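Local coordinates for bifunctional protein PutA (PDB 5UR2) that probably converts proline to glutamate in two steps, a flavin-dependent proline dehydrogenase followed by an NAD-dependent L-glutamate gamma-semialdehyde dehydrogenase, at residues B[122-130]-B[165-176]; B[341-349]-B[366-377]. All coordinates share one frame; numbering follows the deposited sequence.

Contact 1: B[122-130]-B[165-176]; sequences SPDEALPVL and LVTWLAKDAEKW
Pro-123 and Leu-165 mark the close end of two helices, their CA atoms 7.0 Å apart, and from there the axes of 123-130 and 165-173 run in broadly the same direction at 37°, 11.6 Å apart at closest approach. Large side chains fill so wide a spacing. Trp-168, its CG anti to the backbone N, brings the six-membered end of its indole obliquely against the first turn of the other helix. Pro-123 CB lies 3.5 Å from CZ3 of Trp-168, while the ring's CH2 comes 3.2 Å from Pro-123 O, and Asp-124 OD2 lies above one face of the indole, offset toward the rim, with the carboxylate plane turned 30° from the ring. Proline suits this first turn, where its lack of an N-H costs no helical bond, and Ser-122 before it is the N-cap, its OG accepting from Glu-125 N. The two helices flank strand 138-144 on the outside of the proline dehydrogenase TIM barrel: Leu-130 and Leu-165 both rest on Val-142 of that strand, and helix 152-173 is the one that follows it. Farther along, Leu-127 touches both Leu-169 and Asp-172: CD1 passes Leu-169 CD2 at 4.0 Å, and CD2 comes 3.5 Å from Asp-172 OD2. Its CD1 also meets the edge of the Trp-176 ring. The carboxylate beside this leucine is well occupied: Trp-176 NE1 donates to Asp-172 OD2 at 3.0 Å, on the anti side but 31° out of the carboxylate plane, while OD2 lies near the indole plane, and Lys-131 salt-bridges the same oxygen.

Contact 2: B[341-349]-B[366-377]; sequences LLENIKFIR and YAEKLNIPKEAL
Leu-342 turns CG anti to its carbonyl carbon (chi1 -72°) and splays its two methyl branches into the other segment, while Ile-345, its CG1 anti to the backbone N (chi1 -167°), extends CD1 toward Ile-372. The setting is the outer layer of a TIM barrel: helix 327-343 leads into strand 349-353, and helix 357-369 follows that strand, so the C-terminal ends of successive barrel helices and the turns after them meet here. Leu-342 CD1 lies against the backbone of the second helix, 3.7 Å from Ala-367 N, and also touches Tyr-366 CB, the two side chains crossing at about a right angle. Its CD2 touches both Ile-372 CD1 and Leu-377 CD2, and the branched leucine thus serves the helix and the turn beyond it at once. The second helix stops in a Schellman motif, Ile-372 N bonding to Ala-367 O and Asn-371 N to Glu-368 O; Asn-371, at positive phi, suits the C-prime place, and the reversal brings Ile-372 back toward Leu-342. Ile-345 and Ile-372 then meet tip to tip, with 4.0 Å between Ile-345 CD1 and Ile-372 CG2, and the small methyl of Ala-376 lies beside the same CD1. Toward solvent, Glu-343 bends at chi2, bringing OE1 to 3.6 Å from Leu-370 CD2. The polar link is made by Arg-349, a long side chain bent at chi2 and chi3, whose NH1 pairs with Asp-185 in a salt bridge. Its NH2 donates to Ala-376 O over 3.0 Å at 162°, the oxygen lying at the guanidinium edge. A water accepts from Arg-349 NE at 3.1 Å and donates to that same oxygen, Ala-376 O, giving the carbonyl two donors.

After the N-terminal helices the chain enters helix 123-135, strand 138-144 and helix 152-173, and contact 1 closes this first loop at the start of the barrel. It then builds the next strands and helices before reaching helix 327-343, strand 349-353 and helix 357-369, where contact 2 closes a second, shorter loop. The two loops lie in series and neither nests nor crosses. Each joins the helices that precede and follow one barrel strand, the first in the strand order for contact 1 and the sixth for contact 2. Their centres are 31 Å apart and their nearest atoms about 17 Å, so they tie separate sectors of the same proline dehydrogenase barrel.

Contact 1: B[122-130]-B[165-176]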
# COMPACT_ATOMS: atom_id res chain seq x y z
N SER B 122 32.62 -41.51 24.95
CA SER B 122 32.78 -42.79 24.29
C SER B 122 32.26 -43.88 25.21
O SER B 122 32.16 -43.68 26.43
CB SER B 122 34.25 -43.05 23.96
OG SER B 122 35.02 -43.16 25.15
N PRO B 123 31.93 -45.05 24.67
CA PRO B 123 31.53 -46.16 25.55
C PRO B 123 32.58 -46.48 26.60
O PRO B 123 32.23 -46.77 27.74
CB PRO B 123 31.31 -47.31 24.57
CG PRO B 123 30.87 -46.62 23.32
CD PRO B 123 31.68 -45.36 23.25
N ASP B 124 33.87 -46.39 26.24
CA ASP B 124 34.93 -46.65 27.21
C ASP B 124 34.88 -45.65 28.36
O ASP B 124 34.98 -46.03 29.53
CB ASP B 124 36.29 -46.61 26.52
CG ASP B 124 36.67 -47.94 25.90
OD1 ASP B 124 37.53 -48.64 26.49
OD2 ASP B 124 36.10 -48.30 24.85
N GLU B 125 34.70 -44.36 28.04
CA GLU B 125 34.63 -43.36 29.09
C GLU B 125 33.37 -43.53 29.94
O GLU B 125 33.41 -43.31 31.15
CB GLU B 125 34.70 -41.95 28.48
N ALA B 126 32.26 -43.99 29.32
CA ALA B 126 30.98 -44.09 30.03
C ALA B 126 30.91 -45.29 30.96
O ALA B 126 30.16 -45.26 31.95
CB ALA B 126 29.82 -44.18 29.03
N LEU B 127 31.66 -46.35 30.67
CA LEU B 127 31.55 -47.60 31.41
C LEU B 127 31.67 -47.45 32.92
O LEU B 127 30.80 -47.97 33.63
CB LEU B 127 32.59 -48.60 30.87
CG LEU B 127 32.52 -49.94 31.60
CD1 LEU B 127 31.16 -50.62 31.41
CD2 LEU B 127 33.67 -50.84 31.17
N PRO B 128 32.68 -46.77 33.48
CA PRO B 128 32.71 -46.64 34.94
C PRO B 128 31.52 -45.89 35.51
O PRO B 128 31.09 -46.18 36.63
CB PRO B 128 34.03 -45.89 35.20
CG PRO B 128 34.33 -45.18 33.92
CD PRO B 128 33.82 -46.10 32.84
N VAL B 129 30.95 -44.95 34.75
CA VAL B 129 29.76 -44.25 35.23
C VAL B 129 28.58 -45.21 35.34
O VAL B 129 27.82 -45.17 36.31
CB VAL B 129 29.45 -43.06 34.30
CG1 VAL B 129 28.13 -42.40 34.68
CG2 VAL B 129 30.58 -42.05 34.38
N LEU B 130 28.42 -46.10 34.35
CA LEU B 130 27.36 -47.09 34.38
C LEU B 130 27.52 -48.05 35.55
O LEU B 130 26.54 -48.44 36.20
CB LEU B 130 27.35 -47.89 33.07
CG LEU B 130 27.26 -47.14 31.74
CD1 LEU B 130 27.19 -48.15 30.61
CD2 LEU B 130 26.07 -46.19 31.70
N LEU B 165 29.04 -51.35 20.14
CA LEU B 165 28.59 -51.07 21.50
C LEU B 165 27.95 -52.30 22.13
O LEU B 165 28.28 -52.67 23.26
CB LEU B 165 27.60 -49.90 21.53
CG LEU B 165 26.96 -49.66 22.91
CD1 LEU B 165 28.00 -49.22 23.92
CD2 LEU B 165 25.84 -48.64 22.85
N VAL B 166 27.04 -52.96 21.40
CA VAL B 166 26.33 -54.10 21.96
C VAL B 166 27.29 -55.24 22.27
O VAL B 166 27.23 -55.85 23.35
CB VAL B 166 25.21 -54.55 21.01
CG1 VAL B 166 24.65 -55.90 21.45
CG2 VAL B 166 24.12 -53.51 20.96
N THR B 167 28.20 -55.55 21.34
CA THR B 167 29.14 -56.65 21.57
C THR B 167 30.03 -56.35 22.76
O THR B 167 30.21 -57.19 23.65
CB THR B 167 29.97 -56.91 20.30
OG1 THR B 167 29.10 -57.29 19.23
CG2 THR B 167 30.99 -58.03 20.54
N TRP B 168 30.57 -55.14 22.82
CA TRP B 168 31.54 -54.78 23.84
C TRP B 168 30.90 -54.65 25.23
O TRP B 168 31.50 -55.07 26.23
CB TRP B 168 32.24 -53.49 23.41
CG TRP B 168 33.08 -52.87 24.44
CD1 TRP B 168 34.38 -53.15 24.70
CD2 TRP B 168 32.69 -51.84 25.34
NE1 TRP B 168 34.84 -52.36 25.72
CE2 TRP B 168 33.82 -51.54 26.13
CE3 TRP B 168 31.50 -51.12 25.55
CZ2 TRP B 168 33.79 -50.56 27.13
CZ3 TRP B 168 31.48 -50.16 26.54
CH2 TRP B 168 32.62 -49.89 27.32
N LEU B 169 29.71 -54.05 25.33
CA LEU B 169 29.05 -53.92 26.63
C LEU B 169 28.57 -55.28 27.16
O LEU B 169 28.69 -55.56 28.35
CB LEU B 169 27.88 -52.94 26.57
CG LEU B 169 28.06 -51.65 27.37
CD1 LEU B 169 26.78 -50.82 27.37
CD2 LEU B 169 28.48 -52.00 28.79
N ALA B 170 27.99 -56.11 26.28
CA ALA B 170 27.62 -57.45 26.72
C ALA B 170 28.84 -58.21 27.23
O ALA B 170 28.78 -58.89 28.27
CB ALA B 170 26.95 -58.22 25.57
N LYS B 171 29.98 -58.07 26.54
CA LYS B 171 31.20 -58.76 26.94
C LYS B 171 31.66 -58.31 28.32
O LYS B 171 32.00 -59.15 29.17
CB LYS B 171 32.30 -58.54 25.90
CG LYS B 171 33.64 -59.23 26.24
CD LYS B 171 33.49 -60.74 26.45
CE LYS B 171 33.01 -61.46 25.19
NZ LYS B 171 32.71 -62.90 25.45
N ASP B 172 31.69 -57.01 28.57
CA ASP B 172 32.11 -56.54 29.89
C ASP B 172 31.11 -56.96 30.97
O ASP B 172 31.50 -57.30 32.09
CB ASP B 172 32.30 -55.02 29.89
CG ASP B 172 33.09 -54.53 31.09
OD1 ASP B 172 34.34 -54.61 31.04
OD2 ASP B 172 32.48 -54.06 32.07
N ALA B 173 29.81 -56.97 30.65
CA ALA B 173 28.81 -57.32 31.65
C ALA B 173 28.86 -58.79 32.06
O ALA B 173 28.24 -59.15 33.07
CB ALA B 173 27.42 -56.97 31.14
N GLU B 174 29.59 -59.64 31.34
CA GLU B 174 29.74 -61.02 31.79
C GLU B 174 30.35 -61.11 33.18
O GLU B 174 30.09 -62.06 33.91
CB GLU B 174 30.58 -61.82 30.79
CG GLU B 174 29.90 -62.04 29.44
CD GLU B 174 30.80 -62.74 28.44
OE1 GLU B 174 31.87 -63.22 28.85
OE2 GLU B 174 30.44 -62.79 27.25
N LYS B 175 31.15 -60.12 33.58
CA LYS B 175 31.81 -60.17 34.88
C LYS B 175 31.04 -59.45 35.98
O LYS B 175 31.47 -59.48 37.13
CB LYS B 175 33.23 -59.58 34.77
N TRP B 176 29.89 -58.84 35.66
CA TRP B 176 29.16 -58.05 36.64
C TRP B 176 28.43 -58.95 37.64
O TRP B 176 27.82 -59.95 37.25
CB TRP B 176 28.14 -57.15 35.94
CG TRP B 176 28.71 -56.13 34.99
CD1 TRP B 176 30.04 -55.89 34.74
CD2 TRP B 176 27.98 -55.24 34.15
NE1 TRP B 176 30.17 -54.88 33.80
CE2 TRP B 176 28.92 -54.47 33.43
CE3 TRP B 176 26.61 -55.01 33.94
CZ2 TRP B 176 28.54 -53.50 32.50
CZ3 TRP B 176 26.23 -54.03 33.02
CH2 TRP B 176 27.19 -53.29 32.32

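Contact 2: B[341-349]-B[366-377]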
# COMPACT_ATOMS: atom_id res chain seq x y z
N LEU B 341 -1.90 -49.93 29.96
CA LEU B 341 -0.79 -50.87 29.87
C LEU B 341 -0.69 -51.72 31.13
O LEU B 341 -0.46 -52.93 31.05
CB LEU B 341 0.52 -50.10 29.64
CG LEU B 341 0.63 -49.35 28.30
CD1 LEU B 341 1.68 -48.25 28.37
CD2 LEU B 341 0.96 -50.31 27.17
N LEU B 342 -0.86 -51.11 32.32
CA LEU B 342 -0.84 -51.88 33.56
C LEU B 342 -1.96 -52.91 33.57
O LEU B 342 -1.75 -54.07 33.96
CB LEU B 342 -0.97 -50.94 34.75
CG LEU B 342 0.28 -50.11 35.03
CD1 LEU B 342 -0.03 -49.08 36.12
CD2 LEU B 342 1.43 -51.06 35.42
N GLU B 343 -3.16 -52.51 33.12
CA GLU B 343 -4.28 -53.43 33.05
C GLU B 343 -3.97 -54.65 32.20
O GLU B 343 -4.51 -55.73 32.45
CB GLU B 343 -5.49 -52.70 32.48
CG GLU B 343 -6.74 -53.50 32.54
CD GLU B 343 -7.25 -53.61 33.95
OE1 GLU B 343 -7.41 -52.55 34.61
OE2 GLU B 343 -7.47 -54.76 34.40
N ASN B 344 -3.04 -54.51 31.26
CA ASN B 344 -2.69 -55.56 30.31
C ASN B 344 -1.25 -56.01 30.47
O ASN B 344 -0.63 -56.49 29.51
CB ASN B 344 -2.92 -55.09 28.87
CG ASN B 344 -4.38 -54.96 28.51
OD1 ASN B 344 -5.01 -55.95 28.17
ND2 ASN B 344 -4.92 -53.73 28.50
N ILE B 345 -0.71 -55.89 31.68
CA ILE B 345 0.70 -56.17 31.89
C ILE B 345 1.05 -57.62 31.54
O ILE B 345 2.21 -57.92 31.27
CB ILE B 345 1.11 -55.81 33.33
CG1 ILE B 345 2.64 -55.80 33.47
CG2 ILE B 345 0.44 -56.72 34.36
CD1 ILE B 345 3.12 -55.14 34.73
N LYS B 346 0.05 -58.51 31.50
CA LYS B 346 0.31 -59.89 31.07
C LYS B 346 0.85 -59.95 29.64
O LYS B 346 1.64 -60.85 29.32
CB LYS B 346 -0.97 -60.73 31.17
N PHE B 347 0.45 -59.03 28.78
CA PHE B 347 0.81 -59.08 27.37
C PHE B 347 1.91 -58.10 26.98
O PHE B 347 2.62 -58.34 26.00
CB PHE B 347 -0.40 -58.78 26.49
CG PHE B 347 -1.57 -59.69 26.72
CD1 PHE B 347 -1.51 -61.02 26.34
CD2 PHE B 347 -2.73 -59.22 27.31
CE1 PHE B 347 -2.60 -61.87 26.54
CE2 PHE B 347 -3.82 -60.06 27.51
CZ PHE B 347 -3.75 -61.38 27.13
N ILE B 348 2.01 -56.98 27.69
CA ILE B 348 2.86 -55.87 27.28
C ILE B 348 3.39 -55.20 28.54
O ILE B 348 2.66 -55.07 29.53
CB ILE B 348 2.06 -54.92 26.36
CG1 ILE B 348 2.96 -53.91 25.63
CG2 ILE B 348 0.87 -54.28 27.11
CD1 ILE B 348 2.21 -53.14 24.53
N ARG B 349 4.66 -54.79 28.52
CA ARG B 349 5.31 -54.33 29.75
C ARG B 349 5.56 -52.83 29.69
O ARG B 349 6.27 -52.36 28.78
CB ARG B 349 6.61 -55.09 29.99
CG ARG B 349 6.42 -56.59 30.24
CD ARG B 349 5.71 -56.89 31.59
NE ARG B 349 6.50 -56.44 32.75
CZ ARG B 349 7.49 -57.14 33.30
NH1 ARG B 349 7.82 -58.33 32.82
NH2 ARG B 349 8.15 -56.64 34.34
N TYR B 366 -1.97 -46.92 40.61
CA TYR B 366 -2.66 -47.72 39.60
C TYR B 366 -2.10 -49.14 39.59
O TYR B 366 -2.86 -50.12 39.48
CB TYR B 366 -2.51 -47.07 38.22
CG TYR B 366 -3.17 -45.70 38.07
CD1 TYR B 366 -4.34 -45.37 38.76
CD2 TYR B 366 -2.59 -44.73 37.27
CE1 TYR B 366 -4.94 -44.09 38.61
CE2 TYR B 366 -3.17 -43.46 37.13
CZ TYR B 366 -4.34 -43.15 37.80
OH TYR B 366 -4.88 -41.88 37.64
N ALA B 367 -0.78 -49.28 39.73
CA ALA B 367 -0.20 -50.61 39.86
C ALA B 367 -0.70 -51.30 41.12
O ALA B 367 -1.01 -52.50 41.11
CB ALA B 367 1.33 -50.54 39.85
N GLU B 368 -0.78 -50.57 42.24
CA GLU B 368 -1.16 -51.20 43.50
C GLU B 368 -2.62 -51.62 43.50
O GLU B 368 -2.97 -52.67 44.04
CB GLU B 368 -0.87 -50.28 44.68
CG GLU B 368 0.61 -50.20 45.01
CD GLU B 368 0.97 -49.04 45.92
OE1 GLU B 368 0.06 -48.51 46.60
OE2 GLU B 368 2.17 -48.67 45.95
N LYS B 369 -3.50 -50.81 42.90
CA LYS B 369 -4.90 -51.20 42.82
C LYS B 369 -5.11 -52.45 41.98
O LYS B 369 -6.13 -53.13 42.15
CB LYS B 369 -5.74 -50.05 42.28
CG LYS B 369 -5.83 -48.84 43.22
CD LYS B 369 -6.41 -49.22 44.59
CE LYS B 369 -6.49 -48.03 45.55
NZ LYS B 369 -6.91 -48.41 46.93
N LEU B 370 -4.16 -52.78 41.09
CA LEU B 370 -4.21 -53.99 40.26
C LEU B 370 -3.44 -55.16 40.87
O LEU B 370 -3.28 -56.18 40.20
CB LEU B 370 -3.67 -53.70 38.86
CG LEU B 370 -4.49 -52.66 38.09
CD1 LEU B 370 -3.77 -52.19 36.81
CD2 LEU B 370 -5.87 -53.22 37.79
N ASN B 371 -2.96 -55.02 42.10
CA ASN B 371 -2.18 -56.05 42.79
C ASN B 371 -0.94 -56.45 41.99
O ASN B 371 -0.46 -57.58 42.08
CB ASN B 371 -3.04 -57.27 43.10
CG ASN B 371 -4.20 -56.93 44.00
OD1 ASN B 371 -4.03 -56.33 45.06
ND2 ASN B 371 -5.41 -57.26 43.56
N ILE B 372 -0.38 -55.50 41.25
CA ILE B 372 0.86 -55.74 40.53
C ILE B 372 2.02 -55.56 41.50
O ILE B 372 2.06 -54.56 42.22
CB ILE B 372 0.97 -54.79 39.35
CG1 ILE B 372 -0.19 -55.01 38.39
CG2 ILE B 372 2.29 -54.99 38.59
CD1 ILE B 372 -0.28 -53.92 37.28
N PRO B 373 2.96 -56.51 41.58
CA PRO B 373 4.08 -56.35 42.52
C PRO B 373 5.04 -55.26 42.05
O PRO B 373 5.19 -55.01 40.84
CB PRO B 373 4.76 -57.72 42.52
CG PRO B 373 4.44 -58.28 41.16
CD PRO B 373 3.06 -57.75 40.80
N LYS B 374 5.71 -54.62 43.02
CA LYS B 374 6.59 -53.50 42.71
C LYS B 374 7.67 -53.91 41.72
O LYS B 374 7.97 -53.17 40.77
CB LYS B 374 7.21 -52.95 43.99
N GLU B 375 8.20 -55.12 41.86
CA GLU B 375 9.30 -55.55 41.02
C GLU B 375 8.89 -55.65 39.56
O GLU B 375 9.76 -55.74 38.69
CB GLU B 375 9.83 -56.91 41.49
CG GLU B 375 10.44 -56.90 42.90
CD GLU B 375 9.39 -56.96 44.02
OE1 GLU B 375 8.20 -57.22 43.73
OE2 GLU B 375 9.77 -56.73 45.19
N ALA B 376 7.58 -55.63 39.27
CA ALA B 376 7.12 -55.65 37.90
C ALA B 376 7.29 -54.29 37.23
O ALA B 376 7.39 -54.22 36.00
CB ALA B 376 5.65 -56.09 37.84
N LEU B 377 7.29 -53.22 38.00
CA LEU B 377 7.35 -51.90 37.41
C LEU B 377 8.79 -51.52 37.07
O LEU B 377 9.76 -52.15 37.49
CB LEU B 377 6.74 -50.85 38.34
CG LEU B 377 5.34 -51.16 38.85
CD1 LEU B 377 4.80 -49.95 39.63
CD2 LEU B 377 4.44 -51.51 37.68
O HOH W 1 6.22 -53.46 33.40